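PDB 5AWO: isomaltodextranase from Arthrobacter globiformis, which hydrolyses (1->6)-alpha-D-glucosidic linkages in polysaccharides such as dextran, releasing successive isomaltose units from the non-reducing chain ends. Local coordinates for residues W292-N306 with V373-S385. Residues are numbered along the deposited sequence; the frame is centred on the assembly and turned at random.
Sequences WANPFCGFTGWSHRN and VGKPLYRSATPFS
Residues 373-385 wrap around one flank of helix 295-302 and the 3-10 turn after it, with the CA of Phe384 paired to that of Gly301, Pro376 to Thr300 and Lys375 to Ser303, the spacing widening toward Val373 and Asn306. The apolar half centres on Phe384, whose CG stands anti to the backbone N (chi1 -168°), carrying the ring up to Thr300 CG2 and to the Trp292 indole, which it meets obliquely. Thr300 CG2 sits over the centre of one ring face in a CH-pi contact, 3.7 Å from the centroid, while Trp292 CZ2 meets the ring edge at Phe384 CD2 (3.6 Å). Gly301 brings its bare CA against the same CD2 and over a face of the Trp292 ring. Water 1 links Trp292 NE1 to Phe384 O. Further along, Tyr378 OH donates to Ser303 OG (2.9 Å), which itself donates to Thr300 O, and Pro376 CD presses on Ser303 CB at a tight 3.4 Å. Asn306 uses both ends of its amide: OD1 accepts from Lys375 NZ (2.8 Å), and ND2 donates to Gly374 O (2.9 Å) with a bent N-H...O angle of 132°. An alanine here would remove both of the side chain's hydrogen bonds, and is likely to leave Gly374 O without this donor and the ammonium with one acceptor fewer. That ammonium also binds water 3 and Ala481 O, while Trp483 adds a cation-pi contact. This illustrates how a barrel domain and the C-terminal beta sandwich of a GH27 enzyme can be joined: apolar packing around Phe384 at one end, and at the other a buried lysine whose charge is probably stabilised by surrounding oxygens.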
ATOM      1  N   TRP A 292       9.254  -4.887 -11.013  1.00 12.46           N
ATOM      2  CA  TRP A 292      10.510  -5.189 -10.320  1.00 12.30           C
ATOM      3  C   TRP A 292      10.404  -6.518  -9.582  1.00 12.27           C
ATOM      4  O   TRP A 292       9.336  -6.874  -9.048  1.00 12.15           O
ATOM      5  CB  TRP A 292      10.865  -4.071  -9.338  1.00 12.46           C
ATOM      6  CG  TRP A 292      11.281  -2.788  -9.986  1.00 12.46           C
ATOM      7  CD1 TRP A 292      12.529  -2.476 -10.448  1.00 13.18           C
ATOM      8  CD2 TRP A 292      10.466  -1.638 -10.235  1.00 12.41           C
ATOM      9  NE1 TRP A 292      12.544  -1.207 -10.963  1.00 13.28           N
ATOM     10  CE2 TRP A 292      11.289  -0.675 -10.863  1.00 12.81           C
ATOM     11  CE3 TRP A 292       9.121  -1.328 -10.013  1.00 13.07           C
ATOM     12  CZ2 TRP A 292      10.803   0.576 -11.241  1.00 12.76           C
ATOM     13  CZ3 TRP A 292       8.640  -0.088 -10.412  1.00 14.29           C
ATOM     14  CH2 TRP A 292       9.464   0.841 -11.025  1.00 14.00           C
ATOM     15  N   ALA A 293      11.505  -7.280  -9.529  1.00 12.51           N
ATOM     16  CA  ALA A 293      11.472  -8.605  -8.929  1.00 12.40           C
ATOM     17  C   ALA A 293      11.608  -8.596  -7.416  1.00 12.12           C
ATOM     18  O   ALA A 293      10.886  -9.293  -6.728  1.00 12.75           O
ATOM     19  CB  ALA A 293      12.545  -9.505  -9.528  1.00 13.03           C
ATOM     20  N   ASN A 294      12.561  -7.820  -6.897  1.00 12.08           N
ATOM     21  CA  ASN A 294      12.810  -7.797  -5.455  1.00 12.24           C
ATOM     22  C   ASN A 294      12.154  -6.572  -4.840  1.00 11.92           C
ATOM     23  O   ASN A 294      11.961  -5.540  -5.521  1.00 12.66           O
ATOM     24  CB  ASN A 294      14.319  -7.878  -5.133  1.00 12.46           C
ATOM     25  CG  ASN A 294      15.097  -6.675  -5.607  1.00 12.24           C
ATOM     26  OD1 ASN A 294      15.808  -6.724  -6.647  1.00 15.51           O
ATOM     27  ND2 ASN A 294      14.970  -5.594  -4.920  1.00 11.27           N
ATOM     28  N   PRO A 295      11.755  -6.665  -3.559  1.00 11.20           N
ATOM     29  CA  PRO A 295      11.009  -5.555  -2.943  1.00 11.80           C
ATOM     30  C   PRO A 295      11.838  -4.318  -2.637  1.00 11.70           C
ATOM     31  O   PRO A 295      11.277  -3.222  -2.594  1.00 12.01           O
ATOM     32  CB  PRO A 295      10.391  -6.191  -1.698  1.00 11.14           C
ATOM     33  CG  PRO A 295      11.317  -7.357  -1.383  1.00 11.23           C
ATOM     34  CD  PRO A 295      11.691  -7.891  -2.739  1.00 11.35           C
ATOM     35  N   PHE A 296      13.166  -4.430  -2.482  1.00 11.44           N
ATOM     36  CA  PHE A 296      13.929  -3.201  -2.384  1.00 12.17           C
ATOM     37  C   PHE A 296      13.651  -2.341  -3.605  1.00 12.16           C
ATOM     38  O   PHE A 296      13.364  -1.140  -3.480  1.00 13.06           O
ATOM     39  CB  PHE A 296      15.425  -3.447  -2.247  1.00 12.25           C
ATOM     40  CG  PHE A 296      15.894  -3.661  -0.837  1.00 12.25           C
ATOM     41  CD1 PHE A 296      16.035  -2.569   0.022  1.00 11.79           C
ATOM     42  CD2 PHE A 296      16.237  -4.910  -0.364  1.00 12.56           C
ATOM     43  CE1 PHE A 296      16.477  -2.748   1.321  1.00 12.28           C
ATOM     44  CE2 PHE A 296      16.688  -5.088   0.920  1.00 12.60           C
ATOM     45  CZ  PHE A 296      16.817  -3.997   1.778  1.00 12.21           C
ATOM     46  N   CYS A 297      13.724  -2.931  -4.793  1.00 12.18           N
ATOM     47  CA  CYS A 297      13.512  -2.177  -6.024  1.00 12.45           C
ATOM     48  C   CYS A 297      12.031  -1.876  -6.236  1.00 11.97           C
ATOM     49  O   CYS A 297      11.689  -0.782  -6.709  1.00 12.71           O
ATOM     50  CB  CYS A 297      14.028  -2.933  -7.233  1.00 12.50           C
ATOM     51  SG  CYS A 297      15.842  -3.054  -7.286  1.00 14.35           S
ATOM     52  N   GLY A 298      11.141  -2.818  -5.938  1.00 10.94           N
ATOM     53  CA  GLY A 298       9.730  -2.568  -6.157  1.00 11.87           C
ATOM     54  C   GLY A 298       9.137  -1.500  -5.248  1.00 11.82           C
ATOM     55  O   GLY A 298       8.326  -0.662  -5.690  1.00 12.67           O
ATOM     56  N   PHE A 299       9.472  -1.521  -3.963  1.00 11.21           N
ATOM     57  CA  PHE A 299       9.010  -0.480  -3.064  1.00 11.64           C
ATOM     58  C   PHE A 299       9.560   0.855  -3.550  1.00 11.78           C
ATOM     59  O   PHE A 299       8.827   1.862  -3.591  1.00 12.81           O
ATOM     60  CB  PHE A 299       9.506  -0.707  -1.634  1.00 11.55           C
ATOM     61  CG  PHE A 299       8.744  -1.751  -0.833  1.00 11.80           C
ATOM     62  CD1 PHE A 299       7.352  -1.781  -0.778  1.00 11.76           C
ATOM     63  CD2 PHE A 299       9.446  -2.667  -0.052  1.00 12.03           C
ATOM     64  CE1 PHE A 299       6.685  -2.694   0.026  1.00 11.62           C
ATOM     65  CE2 PHE A 299       8.786  -3.581   0.739  1.00 11.58           C
ATOM     66  CZ  PHE A 299       7.401  -3.592   0.782  1.00 11.67           C
ATOM     67  N   THR A 300      10.858   0.895  -3.880  1.00 12.32           N
ATOM     68  CA  THR A 300      11.477   2.146  -4.343  1.00 12.88           C
ATOM     69  C   THR A 300      10.796   2.655  -5.620  1.00 12.76           C
ATOM     70  O   THR A 300      10.456   3.838  -5.749  1.00 12.96           O
ATOM     71  CB  THR A 300      12.970   1.950  -4.547  1.00 13.23           C
ATOM     72  OG1 THR A 300      13.577   1.594  -3.296  1.00 12.97           O
ATOM     73  CG2 THR A 300      13.648   3.199  -5.082  1.00 12.92           C
ATOM     74  N   GLY A 301      10.586   1.755  -6.556  1.00 12.14           N
ATOM     75  CA  GLY A 301      10.037   2.080  -7.879  1.00 12.55           C
ATOM     76  C   GLY A 301       8.587   2.489  -7.921  1.00 12.89           C
ATOM     77  O   GLY A 301       8.211   3.277  -8.793  1.00 13.96           O
ATOM     78  N   TRP A 302       7.782   1.987  -6.974  1.00 13.22           N
ATOM     79  CA  TRP A 302       6.356   2.314  -6.914  1.00 13.00           C
ATOM     80  C   TRP A 302       6.068   3.340  -5.826  1.00 13.08           C
ATOM     81  O   TRP A 302       4.904   3.688  -5.621  1.00 14.23           O
ATOM     82  CB  TRP A 302       5.530   1.025  -6.714  1.00 12.99           C
ATOM     83  CG  TRP A 302       5.334   0.282  -7.992  1.00 13.52           C
ATOM     84  CD1 TRP A 302       5.801  -0.949  -8.332  1.00 13.30           C
ATOM     85  CD2 TRP A 302       4.584   0.754  -9.121  1.00 13.29           C
ATOM     86  NE1 TRP A 302       5.383  -1.276  -9.590  1.00 14.07           N
ATOM     87  CE2 TRP A 302       4.634  -0.243 -10.102  1.00 13.58           C
ATOM     88  CE3 TRP A 302       3.857   1.933  -9.385  1.00 13.69           C
ATOM     89  CZ2 TRP A 302       4.023  -0.096 -11.348  1.00 14.47           C
ATOM     90  CZ3 TRP A 302       3.236   2.065 -10.587  1.00 14.75           C
ATOM     91  CH2 TRP A 302       3.311   1.067 -11.569  1.00 14.09           C
ATOM     92  N   SER A 303       7.104   3.872  -5.167  1.00 13.26           N
ATOM     93  CA  SER A 303       6.903   4.773  -4.051  1.00 13.05           C
ATOM     94  C   SER A 303       6.153   6.059  -4.386  1.00 13.29           C
ATOM     95  O   SER A 303       5.509   6.617  -3.514  1.00 14.21           O
ATOM     96  CB  SER A 303       8.227   5.110  -3.358  1.00 12.83           C
ATOM     97  OG  SER A 303       9.136   5.783  -4.203  1.00 13.06           O
ATOM     98  N   HIS A 304       6.268   6.513  -5.628  1.00 13.92           N
ATOM     99  CA  HIS A 304       5.519   7.709  -6.073  1.00 14.10           C
ATOM    100  C   HIS A 304       4.000   7.499  -5.988  1.00 15.00           C
ATOM    101  O   HIS A 304       3.229   8.484  -5.993  1.00 15.04           O
ATOM    102  CB  HIS A 304       5.938   8.145  -7.475  1.00 14.36           C
ATOM    103  CG  HIS A 304       5.702   7.114  -8.526  1.00 14.58           C
ATOM    104  ND1 HIS A 304       6.453   5.959  -8.613  1.00 14.91           N
ATOM    105  CD2 HIS A 304       4.784   7.040  -9.519  1.00 14.83           C
ATOM    106  CE1 HIS A 304       6.005   5.220  -9.608  1.00 14.69           C
ATOM    107  NE2 HIS A 304       4.975   5.845 -10.159  1.00 14.87           N
ATOM    108  N   ARG A 305       3.553   6.240  -5.917  1.00 13.89           N
ATOM    109  CA  ARG A 305       2.139   5.892  -5.767  1.00 14.44           C
ATOM    110  C   ARG A 305       1.699   5.574  -4.341  1.00 13.57           C
ATOM    111  O   ARG A 305       0.546   5.140  -4.136  1.00 14.14           O
ATOM    112  CB  ARG A 305       1.809   4.701  -6.674  1.00 14.40           C
ATOM    113  CG  ARG A 305       1.904   5.000  -8.167  1.00 15.93           C
ATOM    114  CD  ARG A 305       1.006   6.173  -8.541  1.00 16.13           C
ATOM    115  NE  ARG A 305       0.523   6.129  -9.900  1.00 15.85           N
ATOM    116  CZ  ARG A 305      -0.297   7.035 -10.425  1.00 17.20           C
ATOM    117  NH1 ARG A 305      -0.646   8.097  -9.704  1.00 16.91           N
ATOM    118  NH2 ARG A 305      -0.716   6.862 -11.680  1.00 18.62           N
ATOM    119  N   ASN A 306       2.588   5.764  -3.364  1.00 13.58           N
ATOM    120  CA  ASN A 306       2.244   5.390  -1.993  1.00 13.83           C
ATOM    121  C   ASN A 306       1.655   6.560  -1.198  1.00 14.93           C
ATOM    122  O   ASN A 306       1.516   7.665  -1.726  1.00 15.75           O
ATOM    123  CB  ASN A 306       3.412   4.715  -1.280  1.00 13.93           C
ATOM    124  CG  ASN A 306       4.468   5.675  -0.772  1.00 14.46           C
ATOM    125  OD1 ASN A 306       4.272   6.887  -0.676  1.00 14.07           O
ATOM    126  ND2 ASN A 306       5.608   5.112  -0.366  1.00 16.06           N
ATOM    127  N   VAL A 373       4.539   5.631   6.367  1.00 14.09           N
ATOM    128  CA  VAL A 373       4.703   5.253   4.956  1.00 14.11           C
ATOM    129  C   VAL A 373       5.915   6.023   4.438  1.00 15.49           C
ATOM    130  O   VAL A 373       5.821   7.228   4.158  1.00 15.72           O
ATOM    131  CB  VAL A 373       3.442   5.590   4.105  1.00 14.20           C
ATOM    132  CG1 VAL A 373       3.646   5.191   2.650  1.00 14.34           C
ATOM    133  CG2 VAL A 373       2.210   4.937   4.691  1.00 14.35           C
ATOM    134  N   GLY A 374       7.067   5.354   4.360  1.00 14.83           N
ATOM    135  CA  GLY A 374       8.301   5.995   3.917  1.00 14.23           C
ATOM    136  C   GLY A 374       8.385   6.091   2.418  1.00 14.45           C
ATOM    137  O   GLY A 374       7.664   5.378   1.686  1.00 14.35           O
ATOM    138  N   LYS A 375       9.237   7.011   1.980  1.00 14.09           N
ATOM    139  CA  LYS A 375       9.733   7.059   0.625  1.00 13.91           C
ATOM    140  C   LYS A 375      11.233   6.825   0.650  1.00 13.79           C
ATOM    141  O   LYS A 375      11.902   7.182   1.607  1.00 13.98           O
ATOM    142  CB  LYS A 375       9.413   8.405  -0.061  1.00 14.13           C
ATOM    143  CG  LYS A 375       8.024   8.426  -0.704  1.00 14.52           C
ATOM    144  CD  LYS A 375       7.652   9.790  -1.305  1.00 14.45           C
ATOM    145  CE  LYS A 375       6.456   9.741  -2.253  1.00 14.70           C
ATOM    146  NZ  LYS A 375       5.208   9.354  -1.575  1.00 15.16           N
ATOM    147  N   PRO A 376      11.767   6.236  -0.431  1.00 13.64           N
ATOM    148  CA  PRO A 376      13.217   6.229  -0.607  1.00 14.00           C
ATOM    149  C   PRO A 376      13.678   7.664  -0.775  1.00 14.47           C
ATOM    150  O   PRO A 376      12.861   8.517  -1.186  1.00 14.56           O
ATOM    151  CB  PRO A 376      13.407   5.461  -1.921  1.00 13.91           C
ATOM    152  CG  PRO A 376      12.164   5.820  -2.697  1.00 13.25           C
ATOM    153  CD  PRO A 376      11.066   5.893  -1.672  1.00 13.96           C
ATOM    154  N   LEU A 377      14.936   7.965  -0.495  1.00 15.33           N
ATOM    155  CA  LEU A 377      15.402   9.316  -0.785  1.00 16.02           C
ATOM    156  C   LEU A 377      15.366   9.556  -2.298  1.00 15.97           C
ATOM    157  O   LEU A 377      16.009   8.862  -3.057  1.00 17.22           O
ATOM    158  CB  LEU A 377      16.820   9.516  -0.266  1.00 17.32           C
ATOM    159  CG  LEU A 377      17.376  10.933  -0.332  1.00 21.52           C
ATOM    160  CD1 LEU A 377      16.567  11.886   0.540  1.00 23.66           C
ATOM    161  CD2 LEU A 377      18.839  10.915   0.077  1.00 23.35           C
ATOM    162  N   TYR A 378      14.602  10.554  -2.733  1.00 17.27           N
ATOM    163  CA  TYR A 378      14.572  10.906  -4.151  1.00 18.14           C
ATOM    164  C   TYR A 378      15.831  11.677  -4.530  1.00 18.93           C
ATOM    165  O   TYR A 378      16.256  12.557  -3.764  1.00 20.85           O
ATOM    166  CB  TYR A 378      13.300  11.697  -4.509  1.00 17.68           C
ATOM    167  CG  TYR A 378      12.121  10.789  -4.812  1.00 16.59           C
ATOM    168  CD1 TYR A 378      11.668   9.862  -3.879  1.00 15.59           C
ATOM    169  CD2 TYR A 378      11.501  10.811  -6.053  1.00 16.09           C
ATOM    170  CE1 TYR A 378      10.592   9.028  -4.148  1.00 16.15           C
ATOM    171  CE2 TYR A 378      10.431   9.961  -6.334  1.00 15.48           C
ATOM    172  CZ  TYR A 378       9.999   9.058  -5.373  1.00 15.65           C
ATOM    173  OH  TYR A 378       8.939   8.217  -5.677  1.00 15.00           O
ATOM    174  N   ARG A 379      16.415  11.292  -5.652  1.00 19.22           N
ATOM    175  CA  ARG A 379      17.665  11.846  -6.183  1.00 20.64           C
ATOM    176  C   ARG A 379      17.416  12.613  -7.493  1.00 21.82           C
ATOM    177  O   ARG A 379      18.207  13.496  -7.858  1.00 24.87           O
ATOM    178  CB  ARG A 379      18.722  10.739  -6.323  1.00 22.36           C
ATOM    179  CG  ARG A 379      19.003  10.065  -4.977  1.00 22.54           C
ATOM    180  CD  ARG A 379      20.189   9.120  -4.962  1.00 22.67           C
ATOM    181  NE  ARG A 379      19.941   7.859  -5.664  1.00 21.70           N
ATOM    182  CZ  ARG A 379      20.696   6.772  -5.571  1.00 22.59           C
ATOM    183  NH1 ARG A 379      21.767   6.753  -4.773  1.00 22.62           N
ATOM    184  NH2 ARG A 379      20.356   5.677  -6.244  1.00 21.86           N
ATOM    185  N   SER A 380      16.333  12.298  -8.203  1.00 19.60           N
ATOM    186  CA  SER A 380      15.929  13.058  -9.385  1.00 19.36           C
ATOM    187  C   SER A 380      14.458  12.807  -9.672  1.00 19.77           C
ATOM    188  O   SER A 380      13.813  12.000  -8.990  1.00 18.43           O
ATOM    189  CB  SER A 380      16.792  12.704 -10.582  1.00 19.73           C
ATOM    190  OG  SER A 380      16.331  11.526 -11.227  1.00 20.19           O
ATOM    191  N   ALA A 381      13.909  13.517 -10.656  1.00 19.03           N
ATOM    192  CA  ALA A 381      12.512  13.376 -11.049  1.00 18.58           C
ATOM    193  C   ALA A 381      12.237  12.204 -11.987  1.00 18.08           C
ATOM    194  O   ALA A 381      11.080  11.823 -12.168  1.00 19.98           O
ATOM    195  CB  ALA A 381      12.037  14.672 -11.722  1.00 18.67           C
ATOM    196  N   THR A 382      13.272  11.636 -12.575  1.00 18.25           N
ATOM    197  CA  THR A 382      13.133  10.588 -13.592  1.00 18.40           C
ATOM    198  C   THR A 382      12.484   9.363 -12.964  1.00 17.37           C
ATOM    199  O   THR A 382      12.889   8.932 -11.880  1.00 17.66           O
ATOM    200  CB  THR A 382      14.503  10.193 -14.160  1.00 19.15           C
ATOM    201  OG1 THR A 382      15.200  11.383 -14.573  1.00 20.66           O
ATOM    202  CG2 THR A 382      14.398   9.236 -15.341  1.00 19.64           C
ATOM    203  N   PRO A 383      11.466   8.806 -13.616  1.00 16.79           N
ATOM    204  CA  PRO A 383      10.927   7.553 -13.093  1.00 16.16           C
ATOM    205  C   PRO A 383      12.031   6.542 -12.847  1.00 15.81           C
ATOM    206  O   PRO A 383      12.930   6.385 -13.647  1.00 16.23           O
ATOM    207  CB  PRO A 383       9.997   7.080 -14.204  1.00 17.40           C
ATOM    208  CG  PRO A 383       9.533   8.348 -14.864  1.00 17.94           C
ATOM    209  CD  PRO A 383      10.782   9.209 -14.865  1.00 17.57           C
ATOM    210  N   PHE A 384      11.917   5.847 -11.719  1.00 15.24           N
ATOM    211  CA  PHE A 384      12.887   4.812 -11.336  1.00 15.62           C
ATOM    212  C   PHE A 384      12.940   3.694 -12.377  1.00 15.58           C
ATOM    213  O   PHE A 384      13.987   3.077 -12.562  1.00 16.14           O
ATOM    214  CB  PHE A 384      12.514   4.287  -9.949  1.00 15.34           C
ATOM    215  CG  PHE A 384      13.561   3.425  -9.284  1.00 14.98           C
ATOM    216  CD1 PHE A 384      14.731   3.973  -8.761  1.00 15.52           C
ATOM    217  CD2 PHE A 384      13.335   2.051  -9.089  1.00 14.72           C
ATOM    218  CE1 PHE A 384      15.656   3.171  -8.137  1.00 15.86           C
ATOM    219  CE2 PHE A 384      14.269   1.252  -8.452  1.00 15.22           C
ATOM    220  CZ  PHE A 384      15.443   1.819  -7.982  1.00 15.46           C
ATOM    221  N   SER A 385      11.801   3.443 -13.026  1.00 15.56           N
ATOM    222  CA  SER A 385      11.751   2.478 -14.118  1.00 17.51           C
ATOM    223  C   SER A 385      12.681   2.818 -15.287  1.00 18.96           C
ATOM    224  O   SER A 385      13.088   1.925 -16.034  1.00 19.73           O
ATOM    225  CB  SER A 385      10.319   2.366 -14.642  1.00 18.24           C
ATOM    226  OG  SER A 385       9.836   3.652 -14.981  1.00 19.56           O
TER
HETATM  227  O   HOH W   1      14.759   0.417 -12.027  1.00 15.92           O
HETATM  228  O   HOH W   2       9.301   4.668 -11.045  1.00 17.75           O
HETATM  229  O   HOH W   3       2.932   9.278  -3.397  1.00 14.92           O